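Local coordinates for CELL WALL surface anchor family protein (Streptococcus pneumoniae, PDB 2WW8), which serves as an adhesin of the pneumococcal pilus and probably helps the bacterium attach to host cells, at residues V381-T386 / D533-G538; T357-A362 / G388-S393; G48-K53 / P725-S730. All blocks are in the same frame, centred on the assembly; numbering follows the deposited sequence.

Overall arrangement
Contacts 1 and 2 belong to one domain at one end of an elongated molecule; contact 3 lies about 85 Å from contact 1, centre to centre, beyond the chain's centre. Contact 1 is the buried heart of a parallel sheet, with regular backbone bonds, a phenylalanine-centred apolar face and a reverse face that turns polar toward His-384 and Thr-536. Contact 2, equally buried, joins the loops that precede helix 359-373 and follow strand 379-386; it touches contact 1 through Thr-359 and His-384 and relies more on waters, near magnesium. Contact 3, enclosing both in sequence, pairs parallel strands with an apolar side and a mixed, partly solvent-open side where Lys-53 and Glu-726 lie beside Val-51 and Thr-728.

Contact 1. Residues V381-T386 / D533-G538; sequences VIFHIT and DVFTVG
Phe-383 and Phe-535 are the apolar centre of this strand pair. Their side chains rise side by side from the same face of the sheet with the ring planes at 27°, but the rings are slid apart and barely overlap: Phe-383 CE1 comes within 3.6 Å of Phe-535 CD2, and it is this rim atom of Phe-535 that lies over a face of the Phe-383 ring. Val-381 CG1 meets the edge of the Phe-535 ring, near its plane, 3.8 Å from CE2. On the reverse face Ile-382 and Val-534 run alongside each other, CD1 of the isoleucine 4.1 Å from CG2 of the valine.

Further along that reverse face the side chains turn polar. With CG anti to the backbone N (chi1 -178°), the His-384 ring is carried away from strand 533-538, and a water in the ring plane spans the gap, 2.8 Å from His-384 ND1 and 2.7 Å from Thr-536 OG1. Tyr-275 takes the other histidine nitrogen and Ser-560 also bonds Thr-536, so the ring is held at both nitrogens and its rotation is fixed. Thr-386 lays its methyl against that of Thr-536, CG2 to CG2 4.0 Å, while its hydroxyl bonds Asp-232 near the magnesium site.

Five nearly straight backbone bonds lock the parallel register. The amides of Ile-382, His-384 and Thr-386 face strand 533-539, whereas Val-381, Phe-383 and Ile-385 bond strand 225-232 on the other side, which makes 379-386 the middle strand of five. The phenylalanine face is covered by helices 247-263 and 575-583, through Leu-258 and Leu-579, with Tyr-582 stacked on Phe-535.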
ATOM      1  N   VAL A 381      11.338   1.845 -36.745  1.00 13.09           N
ATOM      2  CA  VAL A 381      11.213   0.403 -36.578  1.00 13.00           C
ATOM      3  C   VAL A 381       9.803  -0.033 -36.977  1.00 12.90           C
ATOM      4  O   VAL A 381       8.847   0.661 -36.665  1.00 13.60           O
ATOM      5  CB  VAL A 381      11.506   0.011 -35.094  1.00 12.31           C
ATOM      6  CG1 VAL A 381      11.491  -1.550 -34.843  1.00 13.95           C
ATOM      7  CG2 VAL A 381      12.883   0.627 -34.643  1.00 11.62           C
ATOM      8  N   ILE A 382       9.694  -1.184 -37.635  1.00 12.68           N
ATOM      9  CA  ILE A 382       8.425  -1.899 -37.791  1.00 14.24           C
ATOM     10  C   ILE A 382       8.576  -3.277 -37.159  1.00 14.64           C
ATOM     11  O   ILE A 382       9.586  -3.985 -37.435  1.00 13.32           O
ATOM     12  CB  ILE A 382       8.086  -2.037 -39.312  1.00 13.81           C
ATOM     13  CG1 ILE A 382       7.986  -0.616 -39.946  1.00 15.19           C
ATOM     14  CG2 ILE A 382       6.902  -2.960 -39.600  1.00 15.05           C
ATOM     15  CD1 ILE A 382       8.107  -0.673 -41.484  1.00 14.53           C
ATOM     16  N   PHE A 383       7.620  -3.583 -36.274  1.00 11.79           N
ATOM     17  CA  PHE A 383       7.373  -4.967 -35.817  1.00 12.18           C
ATOM     18  C   PHE A 383       6.101  -5.497 -36.545  1.00 11.96           C
ATOM     19  O   PHE A 383       5.018  -4.958 -36.402  1.00 12.17           O
ATOM     20  CB  PHE A 383       7.150  -4.985 -34.283  1.00  8.90           C
ATOM     21  CG  PHE A 383       8.386  -4.766 -33.476  1.00 11.69           C
ATOM     22  CD1 PHE A 383       9.200  -5.837 -33.138  1.00 14.61           C
ATOM     23  CD2 PHE A 383       8.717  -3.474 -33.022  1.00 14.25           C
ATOM     24  CE1 PHE A 383      10.353  -5.613 -32.356  1.00 14.27           C
ATOM     25  CE2 PHE A 383       9.838  -3.261 -32.256  1.00 15.04           C
ATOM     26  CZ  PHE A 383      10.664  -4.318 -31.911  1.00 15.28           C
ATOM     27  N   HIS A 384       6.247  -6.546 -37.322  1.00 11.29           N
ATOM     28  CA  HIS A 384       5.133  -7.062 -38.071  1.00 13.02           C
ATOM     29  C   HIS A 384       4.841  -8.487 -37.553  1.00 14.04           C
ATOM     30  O   HIS A 384       5.699  -9.405 -37.606  1.00 14.63           O
ATOM     31  CB  HIS A 384       5.603  -7.185 -39.495  1.00 15.25           C
ATOM     32  CG  HIS A 384       4.531  -7.664 -40.437  1.00 17.23           C
ATOM     33  ND1 HIS A 384       4.781  -7.884 -41.772  1.00 18.35           N
ATOM     34  CD2 HIS A 384       3.204  -7.868 -40.266  1.00 15.78           C
ATOM     35  CE1 HIS A 384       3.665  -8.284 -42.367  1.00 20.95           C
ATOM     36  NE2 HIS A 384       2.698  -8.288 -41.472  1.00 17.64           N
ATOM     37  N   ILE A 385       3.623  -8.663 -37.074  1.00 12.21           N
ATOM     38  CA  ILE A 385       3.199  -9.953 -36.568  1.00 13.64           C
ATOM     39  C   ILE A 385       2.190 -10.482 -37.599  1.00 15.88           C
ATOM     40  O   ILE A 385       1.149  -9.848 -37.880  1.00 13.90           O
ATOM     41  CB  ILE A 385       2.523  -9.831 -35.191  1.00 16.28           C
ATOM     42  CG1 ILE A 385       3.552  -9.372 -34.156  1.00 15.72           C
ATOM     43  CG2 ILE A 385       1.816 -11.160 -34.748  1.00 14.20           C
ATOM     44  CD1 ILE A 385       2.881  -8.556 -33.017  1.00 21.32           C
ATOM     45  N   THR A 386       2.476 -11.661 -38.143  1.00 14.10           N
ATOM     46  CA  THR A 386       1.509 -12.187 -39.114  1.00 15.54           C
ATOM     47  C   THR A 386       1.383 -13.716 -39.000  1.00 16.31           C
ATOM     48  O   THR A 386       2.343 -14.370 -38.532  1.00 14.86           O
ATOM     49  CB  THR A 386       1.934 -11.748 -40.539  1.00 17.46           C
ATOM     50  OG1 THR A 386       1.165 -12.441 -41.523  1.00 19.46           O
ATOM     51  CG2 THR A 386       3.404 -11.954 -40.788  1.00 16.72           C
ATOM     52  N   ASP A 533      14.573  -0.510 -39.321  1.00 13.34           N
ATOM     53  CA  ASP A 533      14.616  -1.881 -38.784  1.00 13.82           C
ATOM     54  C   ASP A 533      13.213  -2.493 -38.984  1.00 13.48           C
ATOM     55  O   ASP A 533      12.202  -2.032 -38.471  1.00 14.37           O
ATOM     56  CB  ASP A 533      15.002  -1.923 -37.300  1.00 12.29           C
ATOM     57  CG  ASP A 533      16.388  -1.365 -37.064  1.00 18.69           C
ATOM     58  OD1 ASP A 533      17.341  -2.146 -37.259  1.00 21.79           O
ATOM     59  OD2 ASP A 533      16.532  -0.165 -36.696  1.00 23.85           O
ATOM     60  N   VAL A 534      13.141  -3.633 -39.651  1.00 14.29           N
ATOM     61  CA  VAL A 534      11.841  -4.295 -39.888  1.00 13.30           C
ATOM     62  C   VAL A 534      12.028  -5.731 -39.399  1.00 14.12           C
ATOM     63  O   VAL A 534      12.852  -6.470 -39.984  1.00 11.20           O
ATOM     64  CB  VAL A 534      11.497  -4.321 -41.395  1.00 12.08           C
ATOM     65  CG1 VAL A 534      10.102  -4.932 -41.585  1.00 11.54           C
ATOM     66  CG2 VAL A 534      11.532  -2.875 -41.961  1.00 14.30           C
ATOM     67  N   PHE A 535      11.237  -6.079 -38.390  1.00 12.85           N
ATOM     68  CA  PHE A 535      11.202  -7.403 -37.739  1.00 12.23           C
ATOM     69  C   PHE A 535       9.849  -8.080 -38.033  1.00 13.60           C
ATOM     70  O   PHE A 535       8.820  -7.420 -37.954  1.00 13.54           O
ATOM     71  CB  PHE A 535      11.260  -7.192 -36.224  1.00 11.02           C
ATOM     72  CG  PHE A 535      12.516  -6.522 -35.767  1.00 10.41           C
ATOM     73  CD1 PHE A 535      13.738  -7.186 -35.858  1.00 14.62           C
ATOM     74  CD2 PHE A 535      12.479  -5.226 -35.242  1.00  8.63           C
ATOM     75  CE1 PHE A 535      14.952  -6.595 -35.416  1.00 13.07           C
ATOM     76  CE2 PHE A 535      13.716  -4.618 -34.783  1.00 12.19           C
ATOM     77  CZ  PHE A 535      14.942  -5.287 -34.912  1.00 12.52           C
ATOM     78  N   THR A 536       9.855  -9.358 -38.383  1.00 11.52           N
ATOM     79  CA  THR A 536       8.662 -10.101 -38.729  1.00 13.21           C
ATOM     80  C   THR A 536       8.634 -11.331 -37.822  1.00 13.75           C
ATOM     81  O   THR A 536       9.578 -12.165 -37.757  1.00 12.64           O
ATOM     82  CB  THR A 536       8.689 -10.518 -40.216  1.00 13.26           C
ATOM     83  OG1 THR A 536       8.910  -9.325 -40.997  1.00 19.05           O
ATOM     84  CG2 THR A 536       7.332 -11.128 -40.671  1.00 14.35           C
ATOM     85  N   VAL A 537       7.551 -11.421 -37.069  1.00 12.88           N
ATOM     86  CA  VAL A 537       7.285 -12.621 -36.253  1.00 14.19           C
ATOM     87  C   VAL A 537       6.100 -13.320 -36.930  1.00 13.02           C
ATOM     88  O   VAL A 537       4.984 -12.753 -36.937  1.00 13.58           O
ATOM     89  CB  VAL A 537       6.990 -12.230 -34.786  1.00 14.28           C
ATOM     90  CG1 VAL A 537       6.553 -13.408 -33.917  1.00 16.11           C
ATOM     91  CG2 VAL A 537       8.265 -11.627 -34.125  1.00 12.99           C
ATOM     92  N   GLY A 538       6.373 -14.461 -37.565  1.00 13.65           N
ATOM     93  CA  GLY A 538       5.334 -15.327 -38.139  1.00 13.20           C
ATOM     94  C   GLY A 538       4.752 -16.289 -37.107  1.00 14.94           C
ATOM     95  O   GLY A 538       5.420 -16.749 -36.155  1.00 14.26           O
TER
HETATM   96  O   HOH W   1       7.485  -7.524 -42.385  1.00 13.51           O

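Contact 2. Residues T357-A362 / G388-S393; sequences TFTQKA and GVPTMS
The side chains of Phe-358 and Met-392 cross at about a right angle. Met-392 CB sits over one face of the Phe-358 ring in a CH-pi contact, 28° off the ring normal and 3.8 Å from Phe-358 CG, and its SD adds an oblique Met-aromatic contact. Lys-361 CB covers the opposite face, so the ring is sandwiched. With Phe-358 CG anti to its own N (chi1 -167°), the CE1 side of the ring lies against the backbone of Ser-393, CE1 to CA 3.4 Å.

Thr-357 turns its CG2 methyl against the carbonyl oxygens of Gly-388 and Val-389. Its own O accepts a straight bond from Thr-391 N at 3.0 Å, in the carbonyl plane, and a weak one from Met-392 N. Thr-359 crosses Pro-390 obliquely, OG1 3.5 Å from the proline CB.

Three waters complete the joint: between the hydroxyls of Thr-357 and Thr-391, from Thr-359 OG1 to Gly-388 O, and from Gln-360 N to Met-392 O. An apolar Phe-Met centre thus adjoins a Thr-357 end held by backbone bonds and water. About 4 Å from the magnesium ion, the Thr-357 side chain is placed much like the threonine of integrin-type metal-ion-dependent adhesion sites, consistent with such a site.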
ATOM      1  N   THR A 357      -5.560 -11.602 -46.403  1.00 15.48           N
ATOM      2  CA  THR A 357      -4.209 -11.174 -46.031  1.00 14.58           C
ATOM      3  C   THR A 357      -3.629 -10.241 -47.097  1.00 13.97           C
ATOM      4  O   THR A 357      -2.976 -10.700 -48.050  1.00 16.19           O
ATOM      5  CB  THR A 357      -3.320 -12.382 -45.739  1.00 14.67           C
ATOM      6  OG1 THR A 357      -4.047 -13.243 -44.853  1.00 14.37           O
ATOM      7  CG2 THR A 357      -1.949 -11.974 -45.057  1.00 13.49           C
ATOM      8  N   PHE A 358      -3.876  -8.939 -46.938  1.00 14.66           N
ATOM      9  CA  PHE A 358      -3.375  -7.939 -47.908  1.00 14.05           C
ATOM     10  C   PHE A 358      -2.120  -7.243 -47.342  1.00 14.79           C
ATOM     11  O   PHE A 358      -2.164  -6.129 -46.857  1.00 14.22           O
ATOM     12  CB  PHE A 358      -4.438  -6.904 -48.225  1.00 13.49           C
ATOM     13  CG  PHE A 358      -4.157  -6.021 -49.422  1.00 12.13           C
ATOM     14  CD1 PHE A 358      -2.948  -6.085 -50.141  1.00 11.53           C
ATOM     15  CD2 PHE A 358      -5.173  -5.207 -49.889  1.00 10.58           C
ATOM     16  CE1 PHE A 358      -2.747  -5.265 -51.268  1.00 12.17           C
ATOM     17  CE2 PHE A 358      -4.994  -4.382 -51.024  1.00 11.90           C
ATOM     18  CZ  PHE A 358      -3.781  -4.386 -51.717  1.00 10.99           C
ATOM     19  N   THR A 359      -1.020  -7.992 -47.371  1.00 14.87           N
ATOM     20  CA  THR A 359       0.221  -7.633 -46.669  1.00 13.97           C
ATOM     21  C   THR A 359       0.760  -6.317 -47.248  1.00 15.58           C
ATOM     22  O   THR A 359       1.148  -5.436 -46.486  1.00 14.69           O
ATOM     23  CB  THR A 359       1.291  -8.727 -46.915  1.00 13.70           C
ATOM     24  OG1 THR A 359       0.720  -9.971 -46.512  1.00 14.71           O
ATOM     25  CG2 THR A 359       2.575  -8.489 -46.022  1.00 13.30           C
ATOM     26  N   GLN A 360       0.708  -6.150 -48.568  1.00 12.87           N
ATOM     27  CA  GLN A 360       1.277  -4.944 -49.177  1.00 14.34           C
ATOM     28  C   GLN A 360       0.694  -3.646 -48.659  1.00 14.86           C
ATOM     29  O   GLN A 360       1.367  -2.638 -48.417  1.00 13.01           O
ATOM     30  CB  GLN A 360       1.040  -5.017 -50.687  1.00 14.10           C
ATOM     31  CG  GLN A 360       1.720  -3.909 -51.421  1.00 15.12           C
ATOM     32  CD  GLN A 360       1.492  -3.999 -52.943  1.00 18.19           C
ATOM     33  OE1 GLN A 360       0.757  -4.863 -53.484  1.00 14.56           O
ATOM     34  NE2 GLN A 360       2.150  -3.040 -53.647  1.00 15.94           N
ATOM     35  N   LYS A 361      -0.614  -3.683 -48.458  1.00 13.81           N
ATOM     36  CA  LYS A 361      -1.342  -2.514 -48.006  1.00 14.75           C
ATOM     37  C   LYS A 361      -0.934  -2.134 -46.569  1.00 15.36           C
ATOM     38  O   LYS A 361      -0.841  -0.946 -46.202  1.00 14.46           O
ATOM     39  CB  LYS A 361      -2.869  -2.779 -48.122  1.00 15.76           C
ATOM     40  CG  LYS A 361      -3.782  -1.559 -47.800  1.00 13.88           C
ATOM     41  CD  LYS A 361      -5.281  -1.845 -48.150  1.00 15.26           C
ATOM     42  CE  LYS A 361      -6.054  -0.487 -48.217  1.00 14.31           C
ATOM     43  NZ  LYS A 361      -7.489  -0.692 -48.578  1.00 17.01           N
ATOM     44  N   ALA A 362      -0.667  -3.150 -45.768  1.00 14.75           N
ATOM     45  CA  ALA A 362      -0.217  -2.930 -44.420  1.00 15.28           C
ATOM     46  C   ALA A 362       1.189  -2.334 -44.406  1.00 14.04           C
ATOM     47  O   ALA A 362       1.433  -1.427 -43.631  1.00 13.51           O
ATOM     48  CB  ALA A 362      -0.183  -4.278 -43.668  1.00 14.63           C
ATOM     49  N   GLY A 388       0.297 -15.463 -41.947  1.00 14.80           N
ATOM     50  CA  GLY A 388       0.138 -15.990 -43.309  1.00 15.56           C
ATOM     51  C   GLY A 388       0.724 -15.162 -44.432  1.00 16.09           C
ATOM     52  O   GLY A 388       0.924 -13.950 -44.327  1.00 17.03           O
ATOM     53  N   VAL A 389       1.058 -15.855 -45.500  1.00 17.05           N
ATOM     54  CA  VAL A 389       1.513 -15.242 -46.729  1.00 16.90           C
ATOM     55  C   VAL A 389       0.402 -14.441 -47.411  1.00 15.06           C
ATOM     56  O   VAL A 389      -0.766 -14.726 -47.174  1.00 12.17           O
ATOM     57  CB  VAL A 389       2.132 -16.306 -47.660  1.00 16.13           C
ATOM     58  CG1 VAL A 389       3.305 -17.066 -46.960  1.00 17.33           C
ATOM     59  CG2 VAL A 389       1.092 -17.306 -48.163  1.00 17.60           C
ATOM     60  N   PRO A 390       0.779 -13.473 -48.255  1.00 14.90           N
ATOM     61  CA  PRO A 390      -0.227 -12.597 -48.857  1.00 13.49           C
ATOM     62  C   PRO A 390      -1.146 -13.368 -49.816  1.00 12.33           C
ATOM     63  O   PRO A 390      -0.730 -14.300 -50.488  1.00 13.32           O
ATOM     64  CB  PRO A 390       0.592 -11.535 -49.644  1.00 13.29           C
ATOM     65  CG  PRO A 390       2.008 -12.123 -49.849  1.00 13.89           C
ATOM     66  CD  PRO A 390       2.175 -13.087 -48.631  1.00 16.69           C
ATOM     67  N   THR A 391      -2.403 -12.944 -49.905  1.00 13.48           N
ATOM     68  CA  THR A 391      -3.367 -13.566 -50.758  1.00 14.45           C
ATOM     69  C   THR A 391      -4.124 -12.456 -51.513  1.00 14.81           C
ATOM     70  O   THR A 391      -5.122 -12.747 -52.184  1.00 14.33           O
ATOM     71  CB  THR A 391      -4.369 -14.466 -49.977  1.00 14.35           C
ATOM     72  OG1 THR A 391      -4.984 -13.698 -48.944  1.00 15.46           O
ATOM     73  CG2 THR A 391      -3.719 -15.758 -49.363  1.00 12.80           C
ATOM     74  N   MET A 392      -3.624 -11.224 -51.411  1.00 12.95           N
ATOM     75  CA  MET A 392      -4.036 -10.068 -52.150  1.00 12.70           C
ATOM     76  C   MET A 392      -2.822  -9.173 -52.430  1.00 14.18           C
ATOM     77  O   MET A 392      -1.870  -9.170 -51.640  1.00 14.72           O
ATOM     78  CB  MET A 392      -5.017  -9.254 -51.269  1.00 11.63           C
ATOM     79  CG  MET A 392      -6.311 -10.061 -51.144  1.00 13.40           C
ATOM     80  SD  MET A 392      -7.579  -9.227 -50.116  1.00 17.38           S
ATOM     81  CE  MET A 392      -8.146  -7.931 -51.210  1.00 18.37           C
ATOM     82  N   SER A 393      -2.869  -8.377 -53.487  1.00 12.95           N
ATOM     83  CA  SER A 393      -1.752  -7.446 -53.742  1.00 12.63           C
ATOM     84  C   SER A 393      -2.313  -6.370 -54.684  1.00 14.82           C
ATOM     85  O   SER A 393      -3.374  -6.576 -55.312  1.00 15.32           O
ATOM     86  CB  SER A 393      -0.584  -8.217 -54.419  1.00 13.27           C
ATOM     87  OG  SER A 393      -1.041  -8.921 -55.568  1.00 14.16           O
TER
HETATM   88  O   HOH W   2      -5.429 -14.839 -46.502  1.00 25.55           O
HETATM   89  O   HOH W   3       1.237 -11.091 -44.199  1.00 17.65           O
HETATM   90  O   HOH W   4       0.201  -8.154 -50.435  1.00 17.20           O

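Contact 3. Residues G48-K53 / P725-S730; sequences GKVVIK and PEITIS
Strands 48-53 and 725-730 run parallel with a 20° twist, joined by four backbone hydrogen bonds of which the shortest, Ile-729 N to Lys-53 O, is 2.7 Å. At the start of the pair the Pro-725 ring crosses Val-50 at about a right angle, its CG 4.0 Å from Val-50 CG2, while Pro-725 CD rests 3.3 Å from Lys-49 O.

Ile-52 and Ile-729 lie side by side and point the same way: Ile-52 CG2, anti to its backbone nitrogen, touches Ile-729 CD1 at 3.8 Å. Ile-727 CD1 bridges Val-50 and Ile-52.

The other face is mixed: Lys-53 and Glu-726 share it with Val-51 and Thr-728. Lys-53 extends obliquely over Glu-726, chiefly through its aliphatic chain, with CE 3.8 Å from OE1; NZ stays 4.4 Å from OE1, beyond salt-bridge range. The carboxylate of the buried Glu-726 pairs instead with Arg-137, and Lys-53 may add to the favourable field around it.

Val-50 and Ile-727 meet Val-129 of a second sheet, giving the apolar interior of a beta sandwich. Strand 724-730, returning after 671 intervening residues, lies between 48-55 and 135-137 in the four-stranded sheet, consistent with a CNA_B-type prealbumin-like sandwich built from chain parts far apart in sequence.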
ATOM      1  N   GLY A  48       7.069  15.949  35.811  1.00 29.81           N
ATOM      2  CA  GLY A  48       6.767  15.055  36.934  1.00 24.66           C
ATOM      3  C   GLY A  48       5.370  15.207  37.521  1.00 20.96           C
ATOM      4  O   GLY A  48       4.769  16.271  37.405  1.00 20.29           O
ATOM      5  N   LYS A  49       4.837  14.151  38.131  1.00 18.04           N
ATOM      6  CA  LYS A  49       3.505  14.165  38.741  1.00 16.58           C
ATOM      7  C   LYS A  49       3.316  13.114  39.834  1.00 16.80           C
ATOM      8  O   LYS A  49       3.730  11.967  39.663  1.00 17.70           O
ATOM      9  CB  LYS A  49       2.394  13.999  37.711  1.00 15.90           C
ATOM     10  CG  LYS A  49       1.011  13.987  38.345  1.00 13.21           C
ATOM     11  CD  LYS A  49      -0.030  13.626  37.326  1.00 10.69           C
ATOM     12  CE  LYS A  49      -1.426  13.754  37.853  1.00 13.78           C
ATOM     13  NZ  LYS A  49      -2.401  13.886  36.730  1.00 13.93           N
ATOM     14  N   VAL A  50       2.691  13.500  40.946  1.00 15.51           N
ATOM     15  CA  VAL A  50       2.359  12.566  42.028  1.00 14.78           C
ATOM     16  C   VAL A  50       1.011  12.922  42.658  1.00 14.16           C
ATOM     17  O   VAL A  50       0.666  14.098  42.756  1.00 14.39           O
ATOM     18  CB  VAL A  50       3.496  12.450  43.070  1.00 14.84           C
ATOM     19  CG1 VAL A  50       3.672  13.748  43.867  1.00 14.17           C
ATOM     20  CG2 VAL A  50       3.266  11.244  43.975  1.00 13.82           C
ATOM     21  N   VAL A  51       0.238  11.917  43.045  1.00 13.05           N
ATOM     22  CA  VAL A  51      -1.103  12.137  43.579  1.00 13.44           C
ATOM     23  C   VAL A  51      -1.204  11.402  44.936  1.00 14.12           C
ATOM     24  O   VAL A  51      -0.680  10.289  45.072  1.00 13.52           O
ATOM     25  CB  VAL A  51      -2.184  11.676  42.542  1.00 13.78           C
ATOM     26  CG1 VAL A  51      -3.601  11.615  43.133  1.00 12.20           C
ATOM     27  CG2 VAL A  51      -2.142  12.523  41.252  1.00 12.66           C
ATOM     28  N   ILE A  52      -1.832  12.023  45.942  1.00 14.58           N
ATOM     29  CA  ILE A  52      -2.049  11.385  47.253  1.00 14.62           C
ATOM     30  C   ILE A  52      -3.523  11.321  47.634  1.00 14.66           C
ATOM     31  O   ILE A  52      -4.224  12.330  47.620  1.00 13.85           O
ATOM     32  CB  ILE A  52      -1.300  12.034  48.433  1.00 14.56           C
ATOM     33  CG1 ILE A  52       0.183  12.277  48.132  1.00 14.68           C
ATOM     34  CG2 ILE A  52      -1.364  11.104  49.633  1.00 14.04           C
ATOM     35  CD1 ILE A  52       0.511  13.696  47.668  1.00 14.61           C
ATOM     36  N   LYS A  53      -3.968  10.108  47.945  1.00 15.48           N
ATOM     37  CA  LYS A  53      -5.303   9.838  48.465  1.00 16.89           C
ATOM     38  C   LYS A  53      -5.175   9.502  49.950  1.00 17.50           C
ATOM     39  O   LYS A  53      -4.184   8.861  50.344  1.00 16.87           O
ATOM     40  CB  LYS A  53      -5.958   8.634  47.779  1.00 17.00           C
ATOM     41  CG  LYS A  53      -6.482   8.893  46.383  1.00 19.72           C
ATOM     42  CD  LYS A  53      -7.292   7.711  45.886  1.00 22.57           C
ATOM     43  CE  LYS A  53      -8.029   8.120  44.629  1.00 27.02           C
ATOM     44  NZ  LYS A  53      -9.198   7.219  44.430  1.00 30.99           N
ATOM     45  N   PRO A 725       2.440   7.899  39.826  1.00 17.59           N
ATOM     46  CA  PRO A 725       2.214   7.271  41.143  1.00 18.11           C
ATOM     47  C   PRO A 725       1.105   7.913  41.980  1.00 18.58           C
ATOM     48  O   PRO A 725       1.028   9.146  42.073  1.00 18.59           O
ATOM     49  CB  PRO A 725       3.578   7.382  41.846  1.00 17.49           C
ATOM     50  CG  PRO A 725       4.259   8.523  41.170  1.00 17.54           C
ATOM     51  CD  PRO A 725       3.705   8.656  39.765  1.00 16.76           C
ATOM     52  N   GLU A 726       0.258   7.057  42.556  1.00 18.92           N
ATOM     53  CA  GLU A 726      -0.772   7.419  43.524  1.00 19.16           C
ATOM     54  C   GLU A 726      -0.536   6.696  44.859  1.00 19.55           C
ATOM     55  O   GLU A 726      -0.707   5.476  44.972  1.00 19.34           O
ATOM     56  CB  GLU A 726      -2.170   7.160  42.953  1.00 18.38           C
ATOM     57  CG  GLU A 726      -3.270   7.185  43.981  1.00 20.26           C
ATOM     58  CD  GLU A 726      -4.398   6.263  43.588  1.00 22.32           C
ATOM     59  OE1 GLU A 726      -5.145   6.704  42.688  1.00 22.28           O
ATOM     60  OE2 GLU A 726      -4.527   5.144  44.164  1.00 18.63           O
ATOM     61  N   ILE A 727      -0.112   7.458  45.865  1.00 20.27           N
ATOM     62  CA  ILE A 727      -0.080   6.948  47.241  1.00 20.82           C
ATOM     63  C   ILE A 727      -1.449   7.022  47.909  1.00 20.49           C
ATOM     64  O   ILE A 727      -2.127   8.050  47.864  1.00 19.94           O
ATOM     65  CB  ILE A 727       0.878   7.679  48.173  1.00 20.49           C
ATOM     66  CG1 ILE A 727       2.277   7.711  47.580  1.00 21.97           C
ATOM     67  CG2 ILE A 727       0.972   6.890  49.465  1.00 21.78           C
ATOM     68  CD1 ILE A 727       2.896   9.076  47.655  1.00 25.67           C
ATOM     69  N   THR A 728      -1.840   5.902  48.508  1.00 20.34           N
ATOM     70  CA  THR A 728      -3.010   5.856  49.360  1.00 20.28           C
ATOM     71  C   THR A 728      -2.527   5.794  50.818  1.00 20.67           C
ATOM     72  O   THR A 728      -1.756   4.908  51.221  1.00 19.64           O
ATOM     73  CB  THR A 728      -3.994   4.742  48.965  1.00 19.99           C
ATOM     74  OG1 THR A 728      -4.439   5.004  47.631  1.00 20.48           O
ATOM     75  CG2 THR A 728      -5.227   4.725  49.889  1.00 20.66           C
ATOM     76  N   ILE A 729      -2.960   6.789  51.582  1.00 20.03           N
ATOM     77  CA  ILE A 729      -2.674   6.811  53.020  1.00 20.85           C
ATOM     78  C   ILE A 729      -3.893   6.414  53.831  1.00 20.17           C
ATOM     79  O   ILE A 729      -4.948   7.052  53.755  1.00 19.44           O
ATOM     80  CB  ILE A 729      -2.082   8.133  53.504  1.00 20.28           C
ATOM     81  CG1 ILE A 729      -0.606   8.190  53.092  1.00 21.10           C
ATOM     82  CG2 ILE A 729      -2.177   8.200  55.021  1.00 21.69           C
ATOM     83  CD1 ILE A 729      -0.078   9.594  52.917  1.00 21.14           C
ATOM     84  N   SER A 730      -3.713   5.317  54.562  1.00 21.07           N
ATOM     85  CA  SER A 730      -4.648   4.923  55.611  1.00 21.75           C
ATOM     86  C   SER A 730      -4.423   5.718  56.903  1.00 21.23           C
ATOM     87  O   SER A 730      -3.406   5.578  57.581  1.00 21.03           O
ATOM     88  CB  SER A 730      -4.543   3.421  55.866  1.00 21.99           C
ATOM     89  OG  SER A 730      -5.198   2.755  54.811  1.00 25.21           O
TER